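Local coordinates for protein dioxygenase (Pseudomonas brassicacearum, PDB 5V2D) that probably cleaves the central double bond of lignin-derived stilbenes with dioxygen at an iron centre held by four histidines, at residues I79-H91 with S98-L110. Numbering follows the deposited sequence. Where two conformers were deposited one is given.
Sequences IFFNGDGMVSGFH and SLRRRYVQTDRLL
An antiparallel beta hairpin within a five-stranded blade of the beta-propeller pairs Met86 to His91 with Tyr103 to Ser98. Strand 60-67 flanks 85-93, and strand 43-45 flanks 96-103. The N-to-C directions of strand segments 85-91 and 98-103 lie 163° apart. Two-way backbone bonds join Val87 with Arg102, Gly89 with Arg100 and His91 with Ser98. Val104 N to Gly85 O (2.9 Å) extends the pairing at the end near the helix. Met86, Ser88, Phe90, Leu99, Arg101 and Tyr103 share one sheet face. The Met86 chain bends at chi2 and chi3 (76° and 87°), which folds its methyl over the Tyr103 ring. Met86 CE lies 3.5 Å from the Tyr103 ring centroid, a CH-pi contact, and Met86 SD, 4.1 Å from it, makes a Met-aromatic contact. Met86 CG sits over the guanidinium face of Arg101, 3.4 Å from Arg101 CZ. Arg101 NH2 forms a salt bridge with Asp68, Arg101 NH1 a hydrogen bond to Ile41 O, and Tyr103 OH one to Asp68 O. One water bridges Met86 O, Ser88 OG and Arg101 NE. Farther along, Leu99 CD1 stands over the centre of the Phe90 ring, 3.7 Å from its centroid. Past the strands, Asp84 OD1 reaches Arg108 NE and Thr106 OG1 through separate waters, while its OD2 accepts from Gln70 N. Thr106 OG1 also caps helix 107-115 by accepting from Leu109 N (2.9 Å). The arrangement is a blade hairpin leading into a capped helix, consistent with the seven-bladed beta-propeller of the carotenoid cleavage oxygenase family.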
loop_
_atom_site.group_PDB
_atom_site.type_symbol
_atom_site.label_atom_id
_atom_site.label_comp_id
_atom_site.label_asym_id
_atom_site.label_seq_id
_atom_site.Cartn_x
_atom_site.Cartn_y
_atom_site.Cartn_z
ATOM N N ILE A 79 -8.910 0.093 13.419
ATOM C CA ILE A 79 -8.547 0.936 12.279
ATOM C C ILE A 79 -8.530 0.060 11.037
ATOM O O ILE A 79 -8.388 -1.221 11.125
ATOM C CB ILE A 79 -7.252 1.697 12.497
ATOM C CG1 ILE A 79 -6.037 0.756 12.492
ATOM C CG2 ILE A 79 -7.377 2.542 13.786
ATOM C CD1 ILE A 79 -4.714 1.439 12.538
ATOM N N PHE A 80 -8.700 0.709 9.888
ATOM C CA PHE A 80 -8.782 -0.042 8.614
ATOM C C PHE A 80 -7.549 -0.854 8.353
ATOM O O PHE A 80 -7.642 -2.003 7.904
ATOM C CB PHE A 80 -8.991 0.978 7.468
ATOM C CG PHE A 80 -8.867 0.386 6.089
ATOM C CD1 PHE A 80 -7.899 0.823 5.260
ATOM C CD2 PHE A 80 -9.755 -0.527 5.658
ATOM C CE1 PHE A 80 -7.785 0.346 3.939
ATOM C CE2 PHE A 80 -9.641 -1.065 4.378
ATOM C CZ PHE A 80 -8.646 -0.600 3.520
ATOM N N PHE A 81 -6.383 -0.335 8.698
ATOM C CA PHE A 81 -5.109 -0.997 8.459
ATOM C C PHE A 81 -4.930 -2.309 9.270
ATOM O O PHE A 81 -3.926 -2.991 9.107
ATOM C CB PHE A 81 -3.919 -0.078 8.767
ATOM C CG PHE A 81 -3.781 1.115 7.898
ATOM C CD1 PHE A 81 -4.257 1.186 6.615
ATOM C CD2 PHE A 81 -2.916 2.155 8.315
ATOM C CE1 PHE A 81 -4.103 2.334 5.811
ATOM C CE2 PHE A 81 -2.679 3.285 7.507
ATOM C CZ PHE A 81 -3.315 3.391 6.262
ATOM N N ASN A 82 -5.860 -2.621 10.157
ATOM C CA ASN A 82 -5.695 -3.784 11.039
ATOM C C ASN A 82 -6.490 -5.042 10.620
ATOM O O ASN A 82 -6.455 -6.048 11.293
ATOM C CB ASN A 82 -6.055 -3.421 12.462
ATOM C CG ASN A 82 -5.266 -4.223 13.508
ATOM O OD1 ASN A 82 -4.211 -4.901 13.190
ATOM N ND2 ASN A 82 -5.715 -4.104 14.749
ATOM N N GLY A 83 -7.151 -5.003 9.482
ATOM C CA GLY A 83 -8.056 -6.084 9.101
ATOM C C GLY A 83 -7.294 -7.253 8.453
ATOM O O GLY A 83 -6.294 -7.033 7.763
ATOM N N ASP A 84 -7.771 -8.450 8.692
ATOM C CA ASP A 84 -7.195 -9.680 8.075
ATOM C C ASP A 84 -7.055 -9.489 6.557
ATOM O O ASP A 84 -7.992 -9.038 5.900
ATOM C CB ASP A 84 -8.065 -10.861 8.380
ATOM C CG ASP A 84 -8.208 -11.062 9.894
ATOM O OD1 ASP A 84 -7.258 -11.587 10.506
ATOM O OD2 ASP A 84 -9.277 -10.713 10.409
ATOM N N GLY A 85 -5.910 -9.881 6.015
ATOM C CA GLY A 85 -5.690 -9.770 4.575
ATOM C C GLY A 85 -6.521 -10.712 3.728
ATOM O O GLY A 85 -6.487 -11.918 3.954
ATOM N N MET A 86 -7.279 -10.133 2.798
ATOM C CA MET A 86 -8.099 -10.820 1.835
ATOM C C MET A 86 -7.592 -10.527 0.433
ATOM O O MET A 86 -7.654 -9.332 -0.000
ATOM C CB MET A 86 -9.542 -10.334 1.995
ATOM C CG MET A 86 -10.530 -10.968 1.046
ATOM S SD MET A 86 -10.979 -12.651 1.473
ATOM C CE MET A 86 -12.340 -12.265 2.595
ATOM N N VAL A 87 -7.079 -11.547 -0.263
ATOM C CA VAL A 87 -6.456 -11.345 -1.546
ATOM C C VAL A 87 -7.444 -11.683 -2.638
ATOM O O VAL A 87 -8.098 -12.728 -2.585
ATOM C CB VAL A 87 -5.190 -12.230 -1.675
ATOM C CG1 VAL A 87 -4.575 -12.138 -3.040
ATOM C CG2 VAL A 87 -4.187 -11.882 -0.609
ATOM N N SER A 88 -7.507 -10.794 -3.633
ATOM C CA SER A 88 -8.329 -11.053 -4.845
ATOM C C SER A 88 -7.365 -11.218 -6.006
ATOM O O SER A 88 -6.350 -10.517 -6.093
ATOM C CB SER A 88 -9.243 -9.874 -5.093
ATOM O OG SER A 88 -10.313 -9.871 -4.118
ATOM N N GLY A 89 -7.699 -12.142 -6.912
ATOM C CA GLY A 89 -6.993 -12.303 -8.184
ATOM C C GLY A 89 -8.000 -12.254 -9.319
ATOM O O GLY A 89 -8.866 -13.117 -9.377
ATOM N N PHE A 90 -7.919 -11.241 -10.193
ATOM C CA PHE A 90 -8.702 -11.139 -11.392
ATOM C C PHE A 90 -7.814 -11.665 -12.516
ATOM O O PHE A 90 -6.815 -11.013 -12.884
ATOM C CB PHE A 90 -9.109 -9.734 -11.689
ATOM C CG PHE A 90 -10.121 -9.156 -10.750
ATOM C CD1 PHE A 90 -11.447 -9.281 -10.985
ATOM C CD2 PHE A 90 -9.707 -8.438 -9.626
ATOM C CE1 PHE A 90 -12.427 -8.708 -10.180
ATOM C CE2 PHE A 90 -10.666 -7.869 -8.792
ATOM C CZ PHE A 90 -12.043 -8.002 -9.062
ATOM N N HIS A 91 -8.171 -12.819 -13.078
ATOM C CA HIS A 91 -7.363 -13.405 -14.109
ATOM C C HIS A 91 -7.954 -13.077 -15.518
ATOM O O HIS A 91 -9.118 -13.430 -15.787
ATOM C CB HIS A 91 -7.311 -14.906 -13.935
ATOM C CG HIS A 91 -6.501 -15.593 -14.994
ATOM N ND1 HIS A 91 -5.144 -15.363 -15.157
ATOM C CD2 HIS A 91 -6.871 -16.473 -15.967
ATOM C CE1 HIS A 91 -4.708 -16.081 -16.188
ATOM N NE2 HIS A 91 -5.732 -16.758 -16.701
ATOM N N SER A 98 -11.972 -13.803 -14.791
ATOM C CA SER A 98 -12.495 -14.538 -13.633
ATOM C C SER A 98 -11.942 -13.967 -12.316
ATOM O O SER A 98 -10.999 -13.183 -12.355
ATOM C CB SER A 98 -12.172 -16.007 -13.756
ATOM O OG SER A 98 -10.768 -16.175 -13.766
ATOM N N LEU A 99 -12.577 -14.313 -11.191
ATOM C CA LEU A 99 -12.178 -13.741 -9.900
ATOM C C LEU A 99 -12.109 -14.874 -8.881
ATOM O O LEU A 99 -12.994 -15.757 -8.825
ATOM C CB LEU A 99 -13.167 -12.734 -9.436
ATOM C CG LEU A 99 -13.044 -12.199 -8.014
ATOM C CD1 LEU A 99 -11.763 -11.454 -7.751
ATOM C CD2 LEU A 99 -14.272 -11.325 -7.791
ATOM N N ARG A 100 -11.028 -14.838 -8.119
ATOM C CA ARG A 100 -10.935 -15.578 -6.857
ATOM C C ARG A 100 -10.553 -14.663 -5.751
ATOM O O ARG A 100 -9.748 -13.795 -5.950
ATOM C CB ARG A 100 -9.816 -16.549 -6.979
ATOM C CG ARG A 100 -10.188 -17.799 -7.528
ATOM C CD ARG A 100 -9.403 -18.763 -6.528
ATOM N NE ARG A 100 -9.979 -20.104 -6.432
ATOM C CZ ARG A 100 -9.946 -20.932 -7.459
ATOM N NH1 ARG A 100 -9.348 -20.601 -8.636
ATOM N NH2 ARG A 100 -10.506 -22.112 -7.298
ATOM N N ARG A 101 -11.164 -14.859 -4.571
ATOM C CA ARG A 101 -10.941 -13.973 -3.435
ATOM C C ARG A 101 -10.827 -14.898 -2.217
ATOM O O ARG A 101 -11.766 -15.689 -1.987
ATOM C CB ARG A 101 -12.051 -12.994 -3.286
ATOM C CG ARG A 101 -11.817 -11.924 -2.227
ATOM C CD ARG A 101 -12.823 -10.776 -2.389
ATOM N NE ARG A 101 -12.530 -9.633 -1.527
ATOM C CZ ARG A 101 -13.132 -9.268 -0.427
ATOM N NH1 ARG A 101 -14.088 -10.012 0.136
ATOM N NH2 ARG A 101 -12.708 -8.138 0.167
ATOM N N ARG A 102 -9.729 -14.814 -1.499
ATOM C CA ARG A 102 -9.450 -15.720 -0.362
ATOM C C ARG A 102 -8.669 -14.976 0.740
ATOM O O ARG A 102 -7.806 -14.147 0.441
ATOM C CB ARG A 102 -8.594 -16.961 -0.761
ATOM C CG ARG A 102 -9.153 -17.936 -1.786
ATOM C CD ARG A 102 -10.383 -18.706 -1.238
ATOM N NE ARG A 102 -10.949 -19.882 -1.921
ATOM C CZ ARG A 102 -11.983 -19.910 -2.782
ATOM N NH1 ARG A 102 -12.553 -18.818 -3.236
ATOM N NH2 ARG A 102 -12.425 -21.076 -3.236
ATOM N N TYR A 103 -8.922 -15.377 1.971
ATOM C CA TYR A 103 -8.172 -14.894 3.113
ATOM C C TYR A 103 -6.810 -15.503 3.108
ATOM O O TYR A 103 -6.643 -16.694 2.772
ATOM C CB TYR A 103 -8.835 -15.281 4.433
ATOM C CG TYR A 103 -9.881 -14.311 4.967
ATOM C CD1 TYR A 103 -11.154 -14.712 5.205
ATOM C CD2 TYR A 103 -9.548 -12.971 5.213
ATOM C CE1 TYR A 103 -12.080 -13.840 5.738
ATOM C CE2 TYR A 103 -10.481 -12.120 5.767
ATOM C CZ TYR A 103 -11.773 -12.569 5.981
ATOM O OH TYR A 103 -12.700 -11.668 6.469
ATOM N N VAL A 104 -5.820 -14.709 3.471
ATOM C CA VAL A 104 -4.515 -15.270 3.870
ATOM C C VAL A 104 -4.715 -16.041 5.189
ATOM O O VAL A 104 -5.168 -15.488 6.178
ATOM C CB VAL A 104 -3.438 -14.202 4.106
ATOM C CG1 VAL A 104 -2.090 -14.832 4.249
ATOM C CG2 VAL A 104 -3.327 -13.261 2.891
ATOM N N GLN A 105 -4.376 -17.321 5.203
ATOM C CA GLN A 105 -4.571 -18.131 6.420
ATOM C C GLN A 105 -3.364 -17.947 7.358
ATOM O O GLN A 105 -2.609 -18.880 7.642
ATOM C CB GLN A 105 -4.837 -19.579 6.085
ATOM C CG GLN A 105 -6.068 -19.690 5.238
ATOM C CD GLN A 105 -6.896 -20.903 5.505
ATOM O OE1 GLN A 105 -6.452 -21.863 6.150
ATOM N NE2 GLN A 105 -8.125 -20.884 5.009
ATOM N N THR A 106 -3.272 -16.753 7.895
ATOM C CA THR A 106 -2.292 -16.402 8.896
ATOM C C THR A 106 -2.542 -17.175 10.190
ATOM O O THR A 106 -3.665 -17.576 10.476
ATOM C CB THR A 106 -2.298 -14.896 9.240
ATOM O OG1 THR A 106 -3.548 -14.540 9.760
ATOM C CG2 THR A 106 -1.941 -14.038 7.987
ATOM N N ASP A 107 -1.510 -17.290 11.012
ATOM C CA ASP A 107 -1.713 -17.886 12.321
ATOM C C ASP A 107 -2.784 -17.052 13.096
ATOM O O ASP A 107 -3.572 -17.605 13.814
ATOM C CB ASP A 107 -0.475 -17.888 13.180
ATOM C CG ASP A 107 0.667 -18.713 12.626
ATOM O OD1 ASP A 107 0.511 -19.496 11.747
ATOM O OD2 ASP A 107 1.799 -18.626 13.184
ATOM N N ARG A 108 -2.752 -15.736 12.945
ATOM C CA ARG A 108 -3.674 -14.851 13.639
ATOM C C ARG A 108 -5.134 -15.157 13.254
ATOM O O ARG A 108 -6.006 -15.269 14.125
ATOM C CB ARG A 108 -3.373 -13.414 13.333
ATOM C CG ARG A 108 -4.401 -12.401 13.814
ATOM C CD ARG A 108 -3.856 -10.989 13.702
ATOM N NE ARG A 108 -4.844 -9.932 13.896
ATOM C CZ ARG A 108 -4.556 -8.692 14.263
ATOM N NH1 ARG A 108 -5.548 -7.781 14.316
ATOM N NH2 ARG A 108 -3.345 -8.322 14.582
ATOM N N LEU A 109 -5.380 -15.230 11.955
ATOM C CA LEU A 109 -6.702 -15.595 11.479
ATOM C C LEU A 109 -7.145 -16.970 11.996
ATOM O O LEU A 109 -8.284 -17.155 12.400
ATOM C CB LEU A 109 -6.796 -15.548 9.987
ATOM C CG LEU A 109 -8.160 -15.939 9.391
ATOM C CD1 LEU A 109 -9.203 -14.922 9.713
ATOM C CD2 LEU A 109 -8.139 -16.008 7.887
ATOM N N LEU A 110 -6.276 -17.950 11.895
ATOM C CA LEU A 110 -6.685 -19.297 12.267
ATOM C C LEU A 110 -6.938 -19.411 13.772
ATOM O O LEU A 110 -7.789 -20.193 14.200
ATOM C CB LEU A 110 -5.638 -20.323 11.830
ATOM C CG LEU A 110 -5.506 -20.501 10.330
ATOM C CD1 LEU A 110 -4.488 -21.522 9.927
ATOM C CD2 LEU A 110 -6.822 -20.788 9.627
HETATM O O HOH W 1 -2.113 -5.480 14.609
HETATM O O HOH W 2 -4.542 -6.061 16.573
HETATM O O HOH W 3 -4.973 -12.279 9.188
HETATM O O HOH W 4 -7.517 -10.230 12.931
HETATM O O HOH W 5 -5.934 -12.895 6.659
HETATM O O HOH W 6 -9.588 -8.616 -1.917
#